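Local coordinates for phosphodiesterase (Pseudomonas aeruginosa, PDB 4G75), which is a colicin M-like bacteriocin that binds magnesium and, like its relatives, probably kills competing bacteria by hydrolysing the lipid-linked precursor of peptidoglycan, at residues T259-G262 against R263-Q267; I10-G13 against Q14-S18; F161-E164 against R165-I168; A27-P30 against A31-A35. All coordinates share one frame; numbering follows the deposited sequence. Where two conformers were deposited one is given.

Contact 1 of 4, residues T259-G262 against R263-Q267; sequences TRLG and REVGQ
The aliphatic part and guanidinium of Arg260 run past the carboxylate of Glu264, one turn further along the helix. With Arg260 CG anti to the backbone N (chi1 -172°) and the chain extended beyond, NE gives an almost straight salt-bridge hydrogen bond to Glu264 OE2 (2.9 Å, N-H...O 170°). The oxygen lies in the guanidinium plane, yet NE meets it from above the carboxylate plane, the two flat groups being turned 78° apart. A water donates to Glu264 OE2 and accepts from Arg260 NH2, closing a small ring beside the direct bond. The other carboxylate oxygen, OE1, takes hydrogen bonds from the indole nitrogens of Trp62 and Trp68, and Trp68 also forms a cation-pi contact with Arg260. Alongside, Thr259 CG2 sits over the centre of the Arg263 guanidinium face, 3.5 Å from Arg263 CZ, while Thr259 OG1 bonds back to Ala255 O. Leu261 O is shared by Glu264 N and Val265 N, the latter bond being 2.8 Å long. A second water bridges Gly262 O and Gly266 N. Leu261 CD1 touches Val265 CB at 4.1 Å on the buried side. These pairs lie toward the C-terminal end of helix 255-264, where Leu261 and Val265 pack on helix 55-65 through Leu59 and Trp62 and on helix 143-153 through Phe148 and Leu152.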
loop_
_atom_site.group_PDB
_atom_site.type_symbol
_atom_site.label_atom_id
_atom_site.label_comp_id
_atom_site.label_asym_id
_atom_site.label_seq_id
_atom_site.Cartn_x
_atom_site.Cartn_y
_atom_site.Cartn_z
ATOM N N THR A 259 9.605 4.433 -11.880
ATOM C CA THR A 259 9.399 3.895 -13.224
ATOM C C THR A 259 10.635 3.121 -13.691
ATOM O O THR A 259 10.518 2.032 -14.258
ATOM C CB THR A 259 9.059 5.010 -14.229
ATOM O OG1 THR A 259 7.944 5.760 -13.735
ATOM C CG2 THR A 259 8.705 4.431 -15.592
ATOM N N ARG A 260 11.816 3.680 -13.442
ATOM C CA ARG A 260 13.054 3.004 -13.808
ATOM C C ARG A 260 13.215 1.723 -13.001
ATOM O O ARG A 260 13.537 0.671 -13.554
ATOM C CB ARG A 260 14.266 3.918 -13.623
ATOM C CG ARG A 260 15.552 3.318 -14.177
ATOM C CD ARG A 260 16.732 4.273 -14.043
ATOM N NE ARG A 260 17.978 3.622 -14.432
ATOM C CZ ARG A 260 19.144 4.245 -14.549
ATOM N NH1 ARG A 260 19.229 5.546 -14.308
ATOM N NH2 ARG A 260 20.229 3.563 -14.909
ATOM N N LEU A 261 12.972 1.809 -11.693
ATOM C CA LEU A 261 13.019 0.627 -10.840
ATOM C C LEU A 261 12.108 -0.481 -11.374
ATOM O O LEU A 261 12.496 -1.650 -11.439
ATOM C CB LEU A 261 12.629 0.988 -9.402
ATOM C CG LEU A 261 12.515 -0.178 -8.417
ATOM C CD1 LEU A 261 13.829 -0.931 -8.324
ATOM C CD2 LEU A 261 12.085 0.314 -7.042
ATOM N N GLY A 262 10.887 -0.113 -11.754
ATOM C CA GLY A 262 9.930 -1.087 -12.247
ATOM C C GLY A 262 10.400 -1.797 -13.498
ATOM O O GLY A 262 10.065 -2.960 -13.730
ATOM N N ARG A 263 11.176 -1.092 -14.311
ATOM C CA ARG A 263 11.683 -1.662 -15.556
ATOM C C ARG A 263 12.895 -2.563 -15.341
ATOM O O ARG A 263 13.231 -3.370 -16.202
ATOM C CB ARG A 263 12.016 -0.548 -16.550
ATOM C CG ARG A 263 10.788 0.094 -17.151
ATOM C CD ARG A 263 11.075 1.458 -17.754
ATOM N NE ARG A 263 9.845 2.075 -18.246
ATOM C CZ ARG A 263 9.767 3.313 -18.719
ATOM N NH1 ARG A 263 10.854 4.069 -18.773
ATOM N NH2 ARG A 263 8.604 3.791 -19.141
ATOM N N GLU A 264 13.540 -2.438 -14.187
ATOM C CA GLU A 264 14.775 -3.167 -13.937
ATOM C C GLU A 264 14.639 -4.261 -12.885
ATOM O O GLU A 264 15.412 -5.210 -12.869
ATOM C CB GLU A 264 15.872 -2.204 -13.493
ATOM C CG GLU A 264 16.131 -1.065 -14.448
ATOM C CD GLU A 264 17.293 -0.205 -14.002
ATOM O OE1 GLU A 264 17.846 -0.473 -12.912
ATOM O OE2 GLU A 264 17.655 0.734 -14.744
ATOM N N VAL A 265 13.666 -4.121 -11.995
ATOM C CA VAL A 265 13.618 -4.977 -10.815
ATOM C C VAL A 265 13.489 -6.470 -11.141
ATOM O O VAL A 265 13.996 -7.323 -10.405
ATOM C CB VAL A 265 12.511 -4.518 -9.838
ATOM C CG1 VAL A 265 11.135 -4.900 -10.370
ATOM C CG2 VAL A 265 12.753 -5.090 -8.450
ATOM N N GLY A 266 12.825 -6.784 -12.249
ATOM C CA GLY A 266 12.640 -8.164 -12.660
ATOM C C GLY A 266 13.924 -8.870 -13.066
ATOM O O GLY A 266 13.972 -10.098 -13.128
ATOM N N GLN A 267 14.969 -8.098 -13.344
ATOM C CA GLN A 267 16.273 -8.675 -13.646
ATOM C C GLN A 267 16.780 -9.462 -12.450
ATOM O O GLN A 267 17.457 -10.477 -12.603
ATOM C CB GLN A 267 17.294 -7.576 -13.948
ATOM C CG GLN A 267 16.805 -6.461 -14.843
ATOM C CD GLN A 267 17.260 -6.621 -16.267
ATOM O OE1 GLN A 267 16.680 -7.385 -17.036
ATOM N NE2 GLN A 267 18.307 -5.891 -16.633
HETATM O O HOH W 1 20.374 0.659 -15.404
HETATM O O HOH W 2 11.240 -5.604 -14.314
#

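Contact 2 of 4, residues I10-G13 against Q14-S18; sequences IVAG and QGDFS. With EDO (1,2-ethanediol), chain I.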
loop_
_atom_site.group_PDB
_atom_site.type_symbol
_atom_site.label_atom_id
_atom_site.label_comp_id
_atom_site.label_asym_id
_atom_site.label_seq_id
_atom_site.Cartn_x
_atom_site.Cartn_y
_atom_site.Cartn_z
ATOM N N ILE A 10 3.727 10.695 12.511
ATOM C CA ILE A 10 4.264 10.451 13.844
ATOM C C ILE A 10 5.700 10.930 13.969
ATOM O O ILE A 10 6.371 11.182 12.971
ATOM C CB ILE A 10 4.168 8.968 14.263
ATOM C CG1 ILE A 10 5.086 8.091 13.410
ATOM C CG2 ILE A 10 2.721 8.480 14.187
ATOM C CD1 ILE A 10 5.270 6.704 13.988
ATOM N N VAL A 11 6.150 11.061 15.211
ATOM C CA VAL A 11 7.514 11.467 15.513
ATOM C C VAL A 11 8.361 10.233 15.783
ATOM O O VAL A 11 8.081 9.473 16.707
ATOM C CB VAL A 11 7.558 12.378 16.754
ATOM C CG1 VAL A 11 9.009 12.659 17.152
ATOM C CG2 VAL A 11 6.799 13.668 16.488
ATOM N N ALA A 12 9.400 10.027 14.984
ATOM C CA ALA A 12 10.228 8.844 15.164
ATOM C C ALA A 12 11.707 9.109 14.913
ATOM O O ALA A 12 12.075 9.989 14.135
ATOM C CB ALA A 12 9.739 7.713 14.266
ATOM N N GLY A 13 12.546 8.325 15.578
ATOM C CA GLY A 13 13.985 8.412 15.407
ATOM C C GLY A 13 14.606 7.032 15.327
ATOM O O GLY A 13 13.944 6.033 15.599
ATOM N N GLN A 14 15.878 6.977 14.942
ATOM C CA GLN A 14 16.580 5.707 14.782
ATOM C C GLN A 14 16.437 4.817 16.010
ATOM O O GLN A 14 16.277 3.601 15.897
ATOM C CB GLN A 14 18.066 5.964 14.516
ATOM C CG GLN A 14 18.365 6.526 13.136
ATOM C CD GLN A 14 19.705 7.243 13.094
ATOM O OE1 GLN A 14 19.917 8.224 13.815
ATOM N NE2 GLN A 14 20.617 6.759 12.256
ATOM N N GLY A 15 16.515 5.438 17.182
ATOM C CA GLY A 15 16.473 4.726 18.445
ATOM C C GLY A 15 15.147 4.069 18.762
ATOM O O GLY A 15 15.049 3.308 19.716
ATOM N N ASP A 16 14.120 4.355 17.967
ATOM C CA ASP A 16 12.837 3.679 18.142
ATOM C C ASP A 16 12.852 2.256 17.600
ATOM O O ASP A 16 11.957 1.462 17.899
ATOM C CB ASP A 16 11.717 4.460 17.459
ATOM C CG ASP A 16 11.332 5.703 18.227
ATOM O OD1 ASP A 16 11.168 5.598 19.460
ATOM O OD2 ASP A 16 11.180 6.770 17.596
ATOM N N PHE A 17 13.877 1.930 16.822
ATOM C CA PHE A 17 13.882 0.671 16.088
ATOM C C PHE A 17 14.900 -0.335 16.597
ATOM O O PHE A 17 16.091 -0.067 16.638
ATOM C CB PHE A 17 14.018 0.952 14.596
ATOM C CG PHE A 17 12.949 1.866 14.091
ATOM C CD1 PHE A 17 13.193 3.218 13.922
ATOM C CD2 PHE A 17 11.672 1.383 13.857
ATOM C CE1 PHE A 17 12.188 4.070 13.490
ATOM C CE2 PHE A 17 10.670 2.227 13.431
ATOM C CZ PHE A 17 10.925 3.569 13.247
ATOM N N SER A 18 14.387 -1.495 16.988
ATOM C CA SER A 18 15.185 -2.529 17.638
ATOM C C SER A 18 16.398 -2.950 16.813
ATOM O O SER A 18 17.462 -3.240 17.357
ATOM C CB SER A 18 14.307 -3.741 17.947
ATOM O OG SER A 18 13.225 -3.370 18.786
HETATM C C1 EDO I . 17.505 10.098 14.371
HETATM O O1 EDO I . 17.746 9.154 15.424
HETATM C C2 EDO I . 16.562 9.472 13.351
HETATM O O2 EDO I . 16.382 10.343 12.228
HETATM O O HOH W 3 10.179 8.972 18.713
#
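Asp16 reaches back to the backbone of Gly13, where OD2 accepts from Gly13 N at 2.9 Å with an N-H...O angle of 164°. The approach is on the anti side of the carboxylate, 28° out of its plane. A water also donates to Asp16 OD2, at 2.7 Å, and to Val11 O, joining the carboxylate to the chain two residues before Gly13. In the return direction Asp16 N gives a 2.9 Å bond to Gly13 O. This backbone bond closes a 3-10 turn, and the aspartate carboxylate turns back onto the N-H of the turn's first residue; segment 14-16 leads to helix 18-24, with Phe17 at its N-cap position. Phe17 N bonds to Gln14 O and continues the turn. The Phe17 ring lies obliquely to Gly13 O, which is 3.4 Å from Phe17 CD1, and packs against Val47 and Val50. Gln14 N donates to O1 of an ethanediol (2.9 Å), and the same hydroxyl donates to Gln14 OE1; this molecule, probably from the crystallisation liquor, is also bonded to Gln44 OE1. Asn111 ND2 binds Asp16 O, and Asn111 OD1 takes the N-H of Ser18.

Contact 3 of 4, residues F161-E164 against R165-I168; sequences FPIE and RLNI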
loop_
_atom_site.group_PDB
_atom_site.type_symbol
_atom_site.label_atom_id
_atom_site.label_comp_id
_atom_site.label_asym_id
_atom_site.label_seq_id
_atom_site.Cartn_x
_atom_site.Cartn_y
_atom_site.Cartn_z
ATOM N N PHE A 161 -7.646 -5.853 -0.299
ATOM C CA PHE A 161 -7.645 -4.503 0.255
ATOM C C PHE A 161 -9.092 -4.207 0.632
ATOM O O PHE A 161 -9.883 -3.767 -0.210
ATOM C CB PHE A 161 -7.146 -3.500 -0.795
ATOM C CG PHE A 161 -6.603 -2.208 -0.218
ATOM C CD1 PHE A 161 -7.149 -1.649 0.931
ATOM C CD2 PHE A 161 -5.566 -1.538 -0.854
ATOM C CE1 PHE A 161 -6.657 -0.466 1.454
ATOM C CE2 PHE A 161 -5.069 -0.351 -0.342
ATOM C CZ PHE A 161 -5.612 0.186 0.818
ATOM N N PRO A 162 -9.464 -4.484 1.894
ATOM C CA PRO A 162 -10.870 -4.275 2.279
ATOM C C PRO A 162 -11.345 -2.867 1.904
ATOM O O PRO A 162 -10.627 -1.884 2.107
ATOM C CB PRO A 162 -10.852 -4.480 3.792
ATOM C CG PRO A 162 -9.656 -5.410 4.030
ATOM C CD PRO A 162 -8.636 -4.980 3.009
ATOM N N ILE A 163 -12.552 -2.771 1.354
ATOM C CA ILE A 163 -13.010 -1.510 0.782
ATOM C C ILE A 163 -13.014 -0.358 1.790
ATOM O O ILE A 163 -12.694 0.770 1.439
ATOM C CB ILE A 163 -14.398 -1.653 0.102
ATOM C CG1 ILE A 163 -14.670 -0.464 -0.828
ATOM C CG2 ILE A 163 -15.497 -1.849 1.138
ATOM C CD1 ILE A 163 -15.953 -0.622 -1.675
ATOM N N GLU A 164 -13.374 -0.648 3.036
ATOM C CA GLU A 164 -13.425 0.385 4.064
ATOM C C GLU A 164 -12.034 0.892 4.450
ATOM O O GLU A 164 -11.900 1.967 5.044
ATOM C CB GLU A 164 -14.196 -0.103 5.304
ATOM C CG GLU A 164 -13.509 -1.201 6.114
ATOM C CD GLU A 164 -13.779 -2.610 5.591
ATOM O OE1 GLU A 164 -14.359 -2.763 4.487
ATOM O OE2 GLU A 164 -13.406 -3.576 6.292
ATOM N N ARG A 165 -10.997 0.129 4.116
ATOM C CA ARG A 165 -9.633 0.552 4.448
ATOM C C ARG A 165 -9.006 1.403 3.352
ATOM O O ARG A 165 -7.921 1.939 3.533
ATOM C CB ARG A 165 -8.735 -0.647 4.780
ATOM C CG ARG A 165 -9.140 -1.337 6.077
ATOM C CD ARG A 165 -8.240 -2.510 6.460
ATOM N NE ARG A 165 -8.580 -2.956 7.806
ATOM C CZ ARG A 165 -7.937 -2.592 8.911
ATOM N NH1 ARG A 165 -6.876 -1.799 8.855
ATOM N NH2 ARG A 165 -8.344 -3.051 10.079
ATOM N N LEU A 166 -9.685 1.519 2.216
ATOM C CA LEU A 166 -9.238 2.434 1.166
ATOM C C LEU A 166 -9.270 3.877 1.650
ATOM O O LEU A 166 -8.535 4.725 1.147
ATOM C CB LEU A 166 -10.116 2.308 -0.088
ATOM C CG LEU A 166 -10.134 0.983 -0.846
ATOM C CD1 LEU A 166 -11.207 1.039 -1.921
ATOM C CD2 LEU A 166 -8.766 0.654 -1.465
ATOM N N ASN A 167 -10.136 4.152 2.622
ATOM C CA ASN A 167 -10.372 5.518 3.078
ATOM C C ASN A 167 -10.904 6.419 1.962
ATOM O O ASN A 167 -10.517 7.584 1.849
ATOM C CB ASN A 167 -9.103 6.122 3.682
ATOM C CG ASN A 167 -9.404 7.219 4.680
ATOM O OD1 ASN A 167 -10.465 7.222 5.301
ATOM N ND2 ASN A 167 -8.471 8.150 4.845
ATOM N N ILE A 168 -11.785 5.876 1.130
ATOM C CA ILE A 168 -12.424 6.690 0.107
ATOM C C ILE A 168 -13.768 7.221 0.611
ATOM O O ILE A 168 -14.347 6.674 1.546
ATOM C CB ILE A 168 -12.576 5.953 -1.239
ATOM C CG1 ILE A 168 -13.398 4.670 -1.077
ATOM C CG2 ILE A 168 -11.197 5.660 -1.841
ATOM C CD1 ILE A 168 -13.792 4.038 -2.419
HETATM O O HOH W 4 -12.979 3.386 2.282
HETATM O O HOH W 5 -11.101 -4.162 7.744
#
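Ile163 O is gripped by two donors: Leu166 N at 3.2 Å, coming from above the carbonyl plane, and a water at 2.8 Å that in turn accepts from Ile168 N. One residue earlier, Pro162 O accepts from Arg165 N (2.9 Å), so successive i/i+3 bonds wind the chain into a tight turn. Leu166, its CG beside its own backbone N (chi1 -64°), sets CD2 over the centre of the Phe161 ring, 3.6 Å from the centroid and 6° off the normal, a CH-pi contact; its other methyl, CD1, meets Ile163 CG1 at 3.9 Å. Arg165 O and CB approach the edge of the same ring, which is thus covered on a face and touched at its rim. The extended chain of Arg165 passes the Pro162 ring, Arg165 CD lying 4.0 Å from Pro162 CG. A water in the guanidinium plane links Arg165 NE to Glu164 OE2, while NH1 binds Asn138 O and Val2 O. Backbone bonds from Phe161 to Gly278 and from Ile163 to Pro280 tie the turn to the sheet region. Leu166 lies against Val211, a magnesium ligand, so this turn after strand 159-160 belongs to the second shell of the metal site, the Leu166 side chain about 10 Å from the magnesium ion.

Contact 4 of 4, residues A27-P30 against A31-A35; sequences ANWP and APSPA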
loop_
_atom_site.group_PDB
_atom_site.type_symbol
_atom_site.label_atom_id
_atom_site.label_comp_id
_atom_site.label_asym_id
_atom_site.label_seq_id
_atom_site.Cartn_x
_atom_site.Cartn_y
_atom_site.Cartn_z
ATOM N N ALA A 27 28.501 -3.839 22.381
ATOM C CA ALA A 27 28.720 -5.115 23.055
ATOM C C ALA A 27 28.446 -6.288 22.125
ATOM O O ALA A 27 28.942 -7.390 22.351
ATOM C CB ALA A 27 27.861 -5.218 24.305
ATOM N N ASN A 28 27.651 -6.048 21.086
ATOM C CA ASN A 28 27.301 -7.089 20.121
ATOM C C ASN A 28 28.370 -7.323 19.064
ATOM O O ASN A 28 28.320 -8.314 18.336
ATOM C CB ASN A 28 25.988 -6.742 19.408
ATOM C CG ASN A 28 24.795 -6.786 20.330
ATOM O OD1 ASN A 28 24.763 -7.562 21.283
ATOM N ND2 ASN A 28 23.796 -5.953 20.051
ATOM N N TRP A 29 29.325 -6.408 18.969
ATOM C CA TRP A 29 30.206 -6.379 17.807
ATOM C C TRP A 29 31.696 -6.345 18.142
ATOM O O TRP A 29 32.261 -5.281 18.343
ATOM C CB TRP A 29 29.833 -5.190 16.923
ATOM C CG TRP A 29 28.377 -5.209 16.528
ATOM C CD1 TRP A 29 27.367 -4.483 17.086
ATOM C CD2 TRP A 29 27.773 -6.014 15.506
ATOM N NE1 TRP A 29 26.173 -4.774 16.466
ATOM C CE2 TRP A 29 26.398 -5.711 15.492
ATOM C CE3 TRP A 29 28.266 -6.952 14.593
ATOM C CZ2 TRP A 29 25.507 -6.316 14.604
ATOM C CZ3 TRP A 29 27.383 -7.548 13.711
ATOM C CH2 TRP A 29 26.018 -7.229 13.723
ATOM N N PRO A 30 32.331 -7.523 18.176
ATOM C CA PRO A 30 33.757 -7.646 18.501
ATOM C C PRO A 30 34.656 -6.890 17.521
ATOM O O PRO A 30 35.757 -6.492 17.894
ATOM C CB PRO A 30 34.005 -9.157 18.380
ATOM C CG PRO A 30 32.897 -9.642 17.484
ATOM C CD PRO A 30 31.724 -8.842 17.936
ATOM N N ALA A 31 34.191 -6.694 16.290
ATOM C CA ALA A 31 35.016 -6.073 15.260
ATOM C C ALA A 31 34.172 -5.257 14.286
ATOM O O ALA A 31 32.950 -5.405 14.247
ATOM C CB ALA A 31 35.795 -7.131 14.513
ATOM N N PRO A 32 34.819 -4.382 13.499
ATOM C CA PRO A 32 34.067 -3.676 12.457
ATOM C C PRO A 32 33.421 -4.690 11.531
ATOM O O PRO A 32 34.021 -5.723 11.220
ATOM C CB PRO A 32 35.147 -2.892 11.711
ATOM C CG PRO A 32 36.259 -2.740 12.695
ATOM C CD PRO A 32 36.238 -3.987 13.529
ATOM N N SER A 33 32.203 -4.406 11.087
ATOM C CA SER A 33 31.448 -5.399 10.351
ATOM C C SER A 33 30.468 -4.760 9.383
ATOM O O SER A 33 29.758 -3.833 9.752
ATOM C CB SER A 33 30.680 -6.284 11.334
ATOM O OG SER A 33 29.741 -7.092 10.648
ATOM N N PRO A 34 30.412 -5.277 8.147
ATOM C CA PRO A 34 29.430 -4.771 7.184
ATOM C C PRO A 34 28.025 -5.179 7.617
ATOM O O PRO A 34 27.064 -4.507 7.255
ATOM C CB PRO A 34 29.793 -5.481 5.872
ATOM C CG PRO A 34 30.895 -6.443 6.189
ATOM C CD PRO A 34 31.110 -6.482 7.666
ATOM N N ALA A 35 27.918 -6.265 8.377
ATOM C CA ALA A 35 26.638 -6.684 8.944
ATOM C C ALA A 35 26.155 -5.693 10.007
ATOM O O ALA A 35 24.959 -5.392 10.108
ATOM C CB ALA A 35 26.758 -8.083 9.532
#
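With CG beside its own backbone N (chi1 -55°) and the ring plane turned roughly perpendicular to the plane of CA, CB and CG (chi2 100°), Trp29 carries the six-membered part of its indole to the start of helix 34-49. There Trp29 CH2 lies 4.0 Å from the backbone C of Ala35, and Trp29 CZ3 is 4.3 Å from Ala35 CB. Ser33 approaches the same six-membered ring: its CB is 4.1 Å from Trp29 CE3 and its OG 3.9 Å from Trp29 CZ3. Both neighbours come at an oblique angle. Ser33 occupies the N-cap position; OG, anti to its backbone N, accepts a weak bond from Ala35 N (3.0 Å) and is also bonded to Gln36 N, so it serves the first turn of the helix while its carbon and oxygen brush the indole. Between the two sites the chain bends through Pro30, Ala31 and Pro32, carrying it round from Trp29 to the cap. The indole NE1 donates to Tyr22 O, an acceptor it shares with Asn28 ND2. The contact between the segments is therefore mainly one of dispersion, an indole lying obliquely against a capped helix start, while NE1 bonds Tyr22 O and Ser33 OG accepts from the helix N-H groups.

Along the chain the four come in the order contact 2, contact 4, contact 3, contact 1, each closing before the next opens. Contacts 2 and 4 bracket helix 18-24: contact 2 leads into it, contact 4 follows its C-terminal end and leads into helix 34-49, and their nearest atoms are about 7 Å apart. Contact 3 is the most central, its centre about 11 Å from the centre of the chain, and stands near the magnesium site and the mixed sheet. Contact 1 lies toward the C-terminal end of helix 255-264, packed against helices 55-65 and 143-153, its centre about 28 Å from that of contact 3, although both belong to the colicin M-like part of the chain. Residues from early and late in the chain thus meet in the helical part.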